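Local coordinates for ABC transporter, periplasmic substrate-binding protein (Vibrio cholerae O1 biovar eltor, PDB 1TWY) that probably binds phosphate in the periplasm and delivers it to an ABC-type importer, as a substrate-binding receptor, at residues 107-118 and 211-220; 143-151 and 181-190. All blocks are in the same frame, centred on the assembly; numbering follows the deposited sequence.

Contact 1 of 2, residues 107-118 and 211-220; sequences IVVNQANPVTNL and KSVKAIQFEK
Lys214 reaches into the loop that links strands 96-109 and 117-118 and binds two of its backbone carbonyls. Its NZ donates to Asn113 O at 2.8 Å, almost in line with the carbonyl. The second bond, to Val115 O at 3.1 Å, comes from above the carbonyl plane. Lys214 CG lies anti to its N (chi1 -172°), and bends at chi3 and chi4 bring NZ to both oxygens. Gln111 crosses this chain at about a right angle, with NE2 3.4 Å from Lys214 CD.

Backbone bonds run on both sides of this grip. Val109 and Lys214 form an antiparallel hydrogen-bonded pair. Further on, Asn117 and Leu118 pair in parallel with Gln217 and Phe218. One broken strand, 214-218, thus has an antiparallel and a parallel partner in the mixed sheet of this periplasmic binding protein lobe.

Ile216 sits at the break and touches both partners. Its CG2 meets Val109 CG2 at 3.7 Å, and its CD1 meets Leu118 CG at 3.8 Å. CG1 packs on Ile107 CB at 4.0 Å. Helix 120-128 closes over Ile107 and Leu118 through Leu123. On the opposite face from Val109, Val108 CG1 touches Val213 CG2 at 3.8 Å.

Contact 2 of 2, residues 143-151 and 181-190; sequences KIAVVTREA and ALVVNSNSMM
Val147 CG1 presses against the selenium of selenomethionine Met190, with SE 3.4 Å away. The two side chains run past each other in opposite directions. Met190 has CG anti to its own N (chi1 175°) and then bends at chi2 and chi3, which folds SE and CE back over Val147. The same Val147 CG1 meets Val184 CG1 at 3.9 Å, joining the helix and the strand of 181-190 in one apolar cluster. On the other face of the strand pair, Thr148 CG2 packs against Ala181 CB and Val183 CG2, both at 4.0 Å.

Between these faces, strands 145-149 and 182-184 pair in parallel, their short axes 39° apart. Three backbone bonds join them: Leu182 N to Val146 O, Thr148 N to Leu182 O, and Val184 N to Thr148 O.

The polar edge begins at Arg149. Its guanidinium lies flat over Ser186, with Ser186 CA 3.6 Å above its centre. Glu150 holds it side-on in a salt bridge: NE donates to OE1 at 2.8 Å and NH2 to OE2 at 3.0 Å, each oxygen using its syn lone pair. A water in the guanidinium plane links NH1 to Asn187 OD1, and Asn187 ND2 is bound to Ser205. These partners fix the rotation of the group beside the start of the helix. There Ser186 is the N-cap, and its OG accepts from Met189 N.

Strand 182-184, helix 187-196 and strand 200-205 form a beta-alpha-beta crossover, with strand 145-149 lying between the two strands and parallel to both. Ile204 touches Met190. Helix 120-128 packs on Val146, while Leu193 of helix 187-196 covers Val147 and Val184.

How the contacts relate
Both contacts build the same mixed sheet of one lobe. Half the touching residues of contact 1 are buried, but only 4 of 14 in contact 2, where Leu182 and Val183 are exposed and strand 182-184 pairs only with 145-149. Strand 200-205 lies between the contacts, pairing with 96-109 and 145-149. Contact 2 is nested in the chain loop that contact 1 closes; their centres are 16 Å apart. Helix 120-128 packs on both, and helix 187-196 of contact 2 also touches Val213 of contact 1. Contact 1 mixes antiparallel and parallel pairing, and a lysine ties down a loop through its carbonyls. Contact 2 is parallel throughout, with an Arg-Glu pair laid against a helix start.

Contact 1 of 2, residues 107-118 and 211-220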
loop_
_atom_site.group_PDB
_atom_site.type_symbol
_atom_site.label_atom_id
_atom_site.label_comp_id
_atom_site.label_asym_id
_atom_site.label_seq_id
_atom_site.Cartn_x
_atom_site.Cartn_y
_atom_site.Cartn_z
ATOM N N ILE A 107 -10.193 2.495 6.508
ATOM C CA ILE A 107 -10.261 3.355 7.704
ATOM C C ILE A 107 -11.163 2.708 8.721
ATOM O O ILE A 107 -12.297 2.311 8.433
ATOM C CB ILE A 107 -10.862 4.722 7.283
ATOM C CG1 ILE A 107 -10.097 5.285 6.061
ATOM C CG2 ILE A 107 -10.885 5.647 8.446
ATOM C CD1 ILE A 107 -8.643 5.469 6.424
ATOM N N VAL A 108 -10.679 2.615 9.948
ATOM C CA VAL A 108 -11.343 1.873 10.954
ATOM C C VAL A 108 -11.672 2.733 12.163
ATOM O O VAL A 108 -10.837 3.544 12.560
ATOM C CB VAL A 108 -10.599 0.599 11.314
ATOM C CG1 VAL A 108 -10.626 -0.363 10.102
ATOM C CG2 VAL A 108 -9.202 0.803 11.755
ATOM N N VAL A 109 -12.865 2.557 12.721
ATOM C CA VAL A 109 -13.286 3.174 13.949
ATOM C C VAL A 109 -13.827 2.159 14.932
ATOM O O VAL A 109 -14.071 0.996 14.544
ATOM C CB VAL A 109 -14.398 4.258 13.692
ATOM C CG1 VAL A 109 -13.793 5.357 12.741
ATOM C CG2 VAL A 109 -15.705 3.713 13.058
ATOM N N ASN A 110 -14.037 2.593 16.147
ATOM C CA ASN A 110 -14.593 1.689 17.189
ATOM C C ASN A 110 -16.059 1.383 16.832
ATOM O O ASN A 110 -16.805 2.219 16.267
ATOM C CB ASN A 110 -14.550 2.394 18.535
ATOM C CG ASN A 110 -14.977 1.503 19.651
ATOM O OD1 ASN A 110 -16.204 1.367 19.914
ATOM N ND2 ASN A 110 -14.024 0.949 20.369
ATOM N N GLN A 111 -16.447 0.096 17.042
ATOM C CA GLN A 111 -17.827 -0.312 16.777
ATOM C C GLN A 111 -18.931 0.661 17.274
ATOM O O GLN A 111 -19.964 0.701 16.641
ATOM C CB GLN A 111 -18.150 -1.650 17.411
ATOM C CG GLN A 111 -19.345 -2.362 16.805
ATOM C CD GLN A 111 -19.246 -2.517 15.259
ATOM O OE1 GLN A 111 -18.386 -3.212 14.766
ATOM N NE2 GLN A 111 -20.124 -1.842 14.552
ATOM N N ALA A 112 -18.705 1.317 18.384
ATOM C CA ALA A 112 -19.657 2.228 18.962
ATOM C C ALA A 112 -19.777 3.529 18.201
ATOM O O ALA A 112 -20.783 4.252 18.313
ATOM C CB ALA A 112 -19.356 2.466 20.379
ATOM N N ASN A 113 -18.758 3.871 17.446
ATOM C CA ASN A 113 -18.791 5.153 16.730
ATOM C C ASN A 113 -19.883 5.192 15.650
ATOM O O ASN A 113 -19.951 4.397 14.760
ATOM C CB ASN A 113 -17.408 5.401 16.204
ATOM C CG ASN A 113 -17.200 6.785 15.663
ATOM O OD1 ASN A 113 -18.151 7.435 15.171
ATOM N ND2 ASN A 113 -15.911 7.194 15.623
ATOM N N PRO A 114 -20.837 6.157 15.724
ATOM C CA PRO A 114 -21.890 6.213 14.702
ATOM C C PRO A 114 -21.496 6.585 13.299
ATOM O O PRO A 114 -22.295 6.374 12.374
ATOM C CB PRO A 114 -22.887 7.268 15.277
ATOM C CG PRO A 114 -22.099 8.073 16.232
ATOM C CD PRO A 114 -21.056 7.110 16.819
ATOM N N VAL A 115 -20.314 7.169 13.131
ATOM C CA VAL A 115 -19.844 7.572 11.832
ATOM C C VAL A 115 -19.748 6.350 10.920
ATOM O O VAL A 115 -19.294 5.254 11.319
ATOM C CB VAL A 115 -18.494 8.317 11.977
ATOM C CG1 VAL A 115 -17.785 8.570 10.679
ATOM C CG2 VAL A 115 -18.723 9.658 12.776
ATOM N N THR A 116 -20.259 6.535 9.730
ATOM C CA THR A 116 -20.242 5.509 8.711
ATOM C C THR A 116 -19.390 5.810 7.473
ATOM O O THR A 116 -19.324 4.969 6.562
ATOM C CB THR A 116 -21.663 5.186 8.225
ATOM O OG1 THR A 116 -22.313 6.357 7.684
ATOM C CG2 THR A 116 -22.540 4.624 9.372
ATOM N N ASN A 117 -18.902 7.069 7.340
ATOM C CA ASN A 117 -18.302 7.555 6.155
ATOM C C ASN A 117 -17.447 8.758 6.502
ATOM O O ASN A 117 -17.771 9.459 7.447
ATOM C CB ASN A 117 -19.364 8.027 5.180
ATOM C CG ASN A 117 -18.761 8.645 3.922
ATOM O OD1 ASN A 117 -17.924 8.058 3.223
ATOM N ND2 ASN A 117 -19.185 9.912 3.646
ATOM N N LEU A 118 -16.317 8.933 5.816
ATOM C CA LEU A 118 -15.593 10.204 5.867
ATOM C C LEU A 118 -15.241 10.585 4.506
ATOM O O LEU A 118 -14.998 9.694 3.665
ATOM C CB LEU A 118 -14.296 10.104 6.746
ATOM C CG LEU A 118 -14.445 9.968 8.278
ATOM C CD1 LEU A 118 -13.196 9.706 8.970
ATOM C CD2 LEU A 118 -15.151 11.218 8.903
ATOM N N LYS A 211 -13.970 -8.391 12.587
ATOM C CA LYS A 211 -15.122 -7.858 13.299
ATOM C C LYS A 211 -14.812 -7.086 14.560
ATOM O O LYS A 211 -15.769 -6.609 15.161
ATOM C CB LYS A 211 -16.130 -8.965 13.632
ATOM C CG LYS A 211 -16.743 -9.530 12.292
ATOM C CD LYS A 211 -17.998 -10.498 12.588
ATOM C CE LYS A 211 -18.178 -11.665 11.569
ATOM N NZ LYS A 211 -19.165 -12.743 12.043
ATOM N N SER A 212 -13.513 -6.981 14.874
ATOM C CA SER A 212 -13.174 -6.257 16.140
ATOM C C SER A 212 -13.256 -4.718 15.952
ATOM O O SER A 212 -13.175 -4.011 16.910
ATOM C CB SER A 212 -11.769 -6.564 16.623
ATOM O OG SER A 212 -10.745 -6.216 15.713
ATOM N N VAL A 213 -13.310 -4.290 14.724
ATOM C CA VAL A 213 -13.321 -2.866 14.327
ATOM C C VAL A 213 -14.400 -2.642 13.255
ATOM O O VAL A 213 -14.886 -3.620 12.666
ATOM C CB VAL A 213 -11.987 -2.357 13.729
ATOM C CG1 VAL A 213 -10.883 -2.487 14.688
ATOM C CG2 VAL A 213 -11.627 -3.081 12.516
ATOM N N LYS A 214 -14.784 -1.384 13.060
ATOM C CA LYS A 214 -15.756 -1.033 12.020
ATOM C C LYS A 214 -14.977 -0.301 10.881
ATOM O O LYS A 214 -14.463 0.804 11.131
ATOM C CB LYS A 214 -16.870 -0.097 12.621
ATOM C CG LYS A 214 -18.009 0.126 11.637
ATOM C CD LYS A 214 -19.282 0.523 12.280
ATOM C CE LYS A 214 -19.132 1.899 12.743
ATOM N NZ LYS A 214 -20.523 2.708 12.650
ATOM N N ALA A 215 -14.915 -0.876 9.713
ATOM C CA ALA A 215 -14.352 -0.259 8.570
ATOM C C ALA A 215 -15.403 0.645 7.970
ATOM O O ALA A 215 -16.537 0.224 7.825
ATOM C CB ALA A 215 -14.024 -1.350 7.529
ATOM N N ILE A 216 -15.094 1.896 7.717
ATOM C CA ILE A 216 -16.096 2.841 7.217
ATOM C C ILE A 216 -15.897 3.155 5.740
ATOM O O ILE A 216 -14.908 2.762 5.090
ATOM C CB ILE A 216 -16.109 4.103 8.026
ATOM C CG1 ILE A 216 -14.780 4.792 7.944
ATOM C CG2 ILE A 216 -16.503 3.741 9.449
ATOM C CD1 ILE A 216 -14.821 6.238 8.651
ATOM N N GLN A 217 -16.893 3.790 5.129
ATOM C CA GLN A 217 -16.736 4.246 3.758
ATOM C C GLN A 217 -15.759 5.397 3.663
ATOM O O GLN A 217 -15.564 6.159 4.603
ATOM C CB GLN A 217 -18.093 4.722 3.221
ATOM C CG GLN A 217 -19.057 3.596 3.086
ATOM C CD GLN A 217 -20.521 4.138 2.790
ATOM O OE1 GLN A 217 -20.859 5.322 3.075
ATOM N NE2 GLN A 217 -21.341 3.295 2.264
ATOM N N PHE A 218 -15.203 5.544 2.483
ATOM C CA PHE A 218 -14.434 6.705 2.069
ATOM C C PHE A 218 -15.093 7.303 0.838
ATOM O O PHE A 218 -15.227 6.620 -0.210
ATOM C CB PHE A 218 -12.988 6.333 1.737
ATOM C CG PHE A 218 -12.106 7.530 1.476
ATOM C CD1 PHE A 218 -11.819 8.409 2.486
ATOM C CD2 PHE A 218 -11.553 7.723 0.239
ATOM C CE1 PHE A 218 -10.965 9.481 2.311
ATOM C CE2 PHE A 218 -10.690 8.773 0.053
ATOM C CZ PHE A 218 -10.430 9.663 1.057
ATOM N N GLU A 219 -15.497 8.575 0.950
ATOM C CA GLU A 219 -16.288 9.267 -0.100
ATOM C C GLU A 219 -17.462 8.396 -0.516
ATOM O O GLU A 219 -17.735 8.219 -1.690
ATOM C CB GLU A 219 -15.444 9.680 -1.291
ATOM C CG GLU A 219 -14.402 10.769 -0.951
ATOM C CD GLU A 219 -14.975 12.168 -0.735
ATOM O OE1 GLU A 219 -16.226 12.394 -0.682
ATOM O OE2 GLU A 219 -14.135 13.106 -0.603
ATOM N N LYS A 220 -18.152 7.846 0.484
ATOM C CA LYS A 220 -19.363 7.053 0.326
ATOM C C LYS A 220 -19.189 5.705 -0.416
ATOM O O LYS A 220 -20.183 4.956 -0.580
ATOM C CB LYS A 220 -20.525 7.871 -0.355
ATOM C CG LYS A 220 -21.110 8.983 0.484
ATOM C CD LYS A 220 -22.682 8.960 0.517
ATOM C CE LYS A 220 -23.256 10.321 0.888
ATOM N NZ LYS A 220 -22.444 11.415 0.250
HETATM O O HOH W 1 -12.444 1.922 4.855
HETATM O O HOH W 2 -14.680 -1.782 17.938
HETATM O O HOH W 3 -17.713 -4.586 12.784
HETATM O O HOH W 4 -16.478 -4.347 16.410
HETATM O O HOH W 5 -22.629 6.046 4.863
#

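Contact 2 of 2, residues 143-151 and 181-190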
loop_
_atom_site.group_PDB
_atom_site.type_symbol
_atom_site.label_atom_id
_atom_site.label_comp_id
_atom_site.label_asym_id
_atom_site.label_seq_id
_atom_site.Cartn_x
_atom_site.Cartn_y
_atom_site.Cartn_z
ATOM N N LYS A 143 -13.407 14.027 21.791
ATOM C CA LYS A 143 -12.112 14.329 21.247
ATOM C C LYS A 143 -11.626 13.108 20.467
ATOM O O LYS A 143 -11.639 11.942 20.967
ATOM C CB LYS A 143 -11.102 14.729 22.294
ATOM C CG LYS A 143 -9.746 15.184 21.772
ATOM C CD LYS A 143 -8.857 15.761 22.890
ATOM C CE LYS A 143 -7.493 16.144 22.317
ATOM N NZ LYS A 143 -7.560 16.847 20.973
ATOM N N ILE A 144 -11.178 13.392 19.258
ATOM C CA ILE A 144 -10.571 12.339 18.382
ATOM C C ILE A 144 -9.184 11.890 18.841
ATOM O O ILE A 144 -8.295 12.706 19.139
ATOM C CB ILE A 144 -10.578 12.802 16.903
ATOM C CG1 ILE A 144 -11.982 13.100 16.425
ATOM C CG2 ILE A 144 -9.918 11.633 16.099
ATOM C CD1 ILE A 144 -11.988 13.694 15.113
ATOM N N ALA A 145 -8.957 10.571 18.932
ATOM C CA ALA A 145 -7.538 10.077 19.096
ATOM C C ALA A 145 -7.128 9.559 17.687
ATOM O O ALA A 145 -7.790 8.643 17.149
ATOM C CB ALA A 145 -7.397 8.956 20.116
ATOM N N VAL A 146 -6.202 10.224 17.075
ATOM C CA VAL A 146 -5.720 9.868 15.724
ATOM C C VAL A 146 -4.644 8.876 15.936
ATOM O O VAL A 146 -3.716 9.118 16.589
ATOM C CB VAL A 146 -5.081 11.100 15.094
ATOM C CG1 VAL A 146 -4.573 10.831 13.678
ATOM C CG2 VAL A 146 -6.133 12.204 14.998
ATOM N N VAL A 147 -4.708 7.740 15.246
ATOM C CA VAL A 147 -3.733 6.650 15.311
ATOM C C VAL A 147 -3.111 6.434 13.926
ATOM O O VAL A 147 -3.774 6.436 12.901
ATOM C CB VAL A 147 -4.342 5.413 15.801
ATOM C CG1 VAL A 147 -3.153 4.423 16.177
ATOM C CG2 VAL A 147 -5.268 5.626 16.939
ATOM N N THR A 148 -1.774 6.253 13.926
ATOM C CA THR A 148 -0.990 6.073 12.802
ATOM C C THR A 148 -0.009 4.892 12.991
ATOM O O THR A 148 -0.026 4.278 14.078
ATOM C CB THR A 148 -0.379 7.375 12.318
ATOM O OG1 THR A 148 0.208 7.124 11.019
ATOM C CG2 THR A 148 0.748 7.876 13.244
ATOM N N ARG A 149 0.847 4.625 12.080
ATOM C CA ARG A 149 1.845 3.576 12.156
ATOM C C ARG A 149 3.239 4.232 12.328
ATOM O O ARG A 149 3.398 5.471 12.282
ATOM C CB ARG A 149 1.717 2.717 10.895
ATOM C CG ARG A 149 0.551 1.788 10.857
ATOM C CD ARG A 149 0.651 0.618 11.883
ATOM N NE ARG A 149 1.795 -0.158 11.586
ATOM C CZ ARG A 149 1.891 -1.008 10.586
ATOM N NH1 ARG A 149 0.793 -1.354 9.891
ATOM N NH2 ARG A 149 3.038 -1.621 10.346
ATOM N N GLU A 150 4.216 3.361 12.545
ATOM C CA GLU A 150 5.571 3.774 12.687
ATOM C C GLU A 150 6.087 4.475 11.419
ATOM O O GLU A 150 5.638 4.203 10.302
ATOM C CB GLU A 150 6.406 2.571 13.087
ATOM C CG GLU A 150 6.641 1.439 12.114
ATOM C CD GLU A 150 5.550 0.439 11.914
ATOM O OE1 GLU A 150 4.375 0.587 12.370
ATOM O OE2 GLU A 150 5.730 -0.483 11.002
ATOM N N ALA A 151 7.197 5.202 11.604
ATOM C CA ALA A 151 7.770 6.032 10.610
ATOM C C ALA A 151 8.218 5.296 9.394
ATOM O O ALA A 151 8.043 5.782 8.271
ATOM C CB ALA A 151 8.782 6.943 11.148
ATOM N N ALA A 181 -0.644 12.563 16.924
ATOM C CA ALA A 181 -1.100 11.207 16.548
ATOM C C ALA A 181 -0.361 10.146 17.353
ATOM O O ALA A 181 0.804 10.288 17.690
ATOM C CB ALA A 181 -0.782 11.026 15.158
ATOM N N LEU A 182 -1.041 9.042 17.644
ATOM C CA LEU A 182 -0.415 7.941 18.402
ATOM C C LEU A 182 0.066 6.917 17.413
ATOM O O LEU A 182 -0.551 6.624 16.411
ATOM C CB LEU A 182 -1.490 7.293 19.198
ATOM C CG LEU A 182 -1.909 8.129 20.400
ATOM C CD1 LEU A 182 -3.238 7.632 20.691
ATOM C CD2 LEU A 182 -0.838 7.834 21.496
ATOM N N VAL A 183 1.217 6.383 17.696
ATOM C CA VAL A 183 1.819 5.393 16.805
ATOM C C VAL A 183 1.651 4.003 17.397
ATOM O O VAL A 183 1.951 3.750 18.565
ATOM C CB VAL A 183 3.357 5.644 16.691
ATOM C CG1 VAL A 183 4.058 4.529 15.969
ATOM C CG2 VAL A 183 3.627 6.946 15.863
ATOM N N VAL A 184 1.244 3.110 16.519
ATOM C CA VAL A 184 1.259 1.650 16.750
ATOM C C VAL A 184 2.067 0.975 15.652
ATOM O O VAL A 184 2.372 1.566 14.631
ATOM C CB VAL A 184 -0.146 1.075 16.815
ATOM C CG1 VAL A 184 -0.980 1.733 17.908
ATOM C CG2 VAL A 184 -0.912 1.178 15.508
ATOM N N ASN A 185 2.439 -0.295 15.885
ATOM C CA ASN A 185 3.462 -0.941 15.079
ATOM C C ASN A 185 3.010 -2.193 14.290
ATOM O O ASN A 185 3.886 -2.886 13.731
ATOM C CB ASN A 185 4.696 -1.234 15.903
ATOM C CG ASN A 185 4.538 -2.357 16.792
ATOM O OD1 ASN A 185 3.422 -2.778 17.076
ATOM N ND2 ASN A 185 5.731 -2.943 17.277
ATOM N N SER A 186 1.708 -2.366 14.137
ATOM C CA SER A 186 1.149 -3.417 13.285
ATOM C C SER A 186 -0.301 -3.208 13.071
ATOM O O SER A 186 -1.016 -2.518 13.862
ATOM C CB SER A 186 1.424 -4.742 14.033
ATOM O OG SER A 186 0.589 -4.928 15.193
ATOM N N ASN A 187 -0.885 -3.898 12.064
ATOM C CA ASN A 187 -2.304 -3.961 11.892
ATOM C C ASN A 187 -2.993 -4.507 13.092
ATOM O O ASN A 187 -4.069 -4.070 13.486
ATOM C CB ASN A 187 -2.677 -4.798 10.664
ATOM C CG ASN A 187 -2.328 -4.133 9.363
ATOM O OD1 ASN A 187 -2.631 -2.925 9.137
ATOM N ND2 ASN A 187 -1.823 -4.983 8.413
ATOM N N SER A 188 -2.380 -5.559 13.718
ATOM C CA SER A 188 -3.000 -6.176 14.830
ATOM C C SER A 188 -3.197 -5.214 16.025
ATOM O O SER A 188 -4.233 -5.181 16.658
ATOM C CB SER A 188 -2.110 -7.355 15.221
ATOM O OG SER A 188 -2.448 -8.461 14.445
HETATM N N MSE A 189 -2.144 -4.457 16.221
HETATM C CA MSE A 189 -2.079 -3.561 17.407
HETATM C C MSE A 189 -3.023 -2.381 17.063
HETATM O O MSE A 189 -3.690 -1.869 17.921
HETATM C CB MSE A 189 -0.675 -3.076 17.729
HETATM C CG MSE A 189 -0.633 -2.195 18.943
HETATM SE SE MSE A 189 1.185 -1.678 19.325
HETATM C CE MSE A 189 0.802 -0.509 20.680
HETATM N N MSE A 190 -3.105 -1.965 15.817
HETATM C CA MSE A 190 -4.046 -0.938 15.423
HETATM C C MSE A 190 -5.474 -1.342 15.726
HETATM O O MSE A 190 -6.253 -0.553 16.231
HETATM C CB MSE A 190 -3.895 -0.623 13.945
HETATM C CG MSE A 190 -4.868 0.328 13.380
HETATM SE SE MSE A 190 -4.481 2.164 13.964
HETATM C CE MSE A 190 -3.221 2.620 12.996
HETATM O O HOH W 6 -2.077 -0.483 10.211
#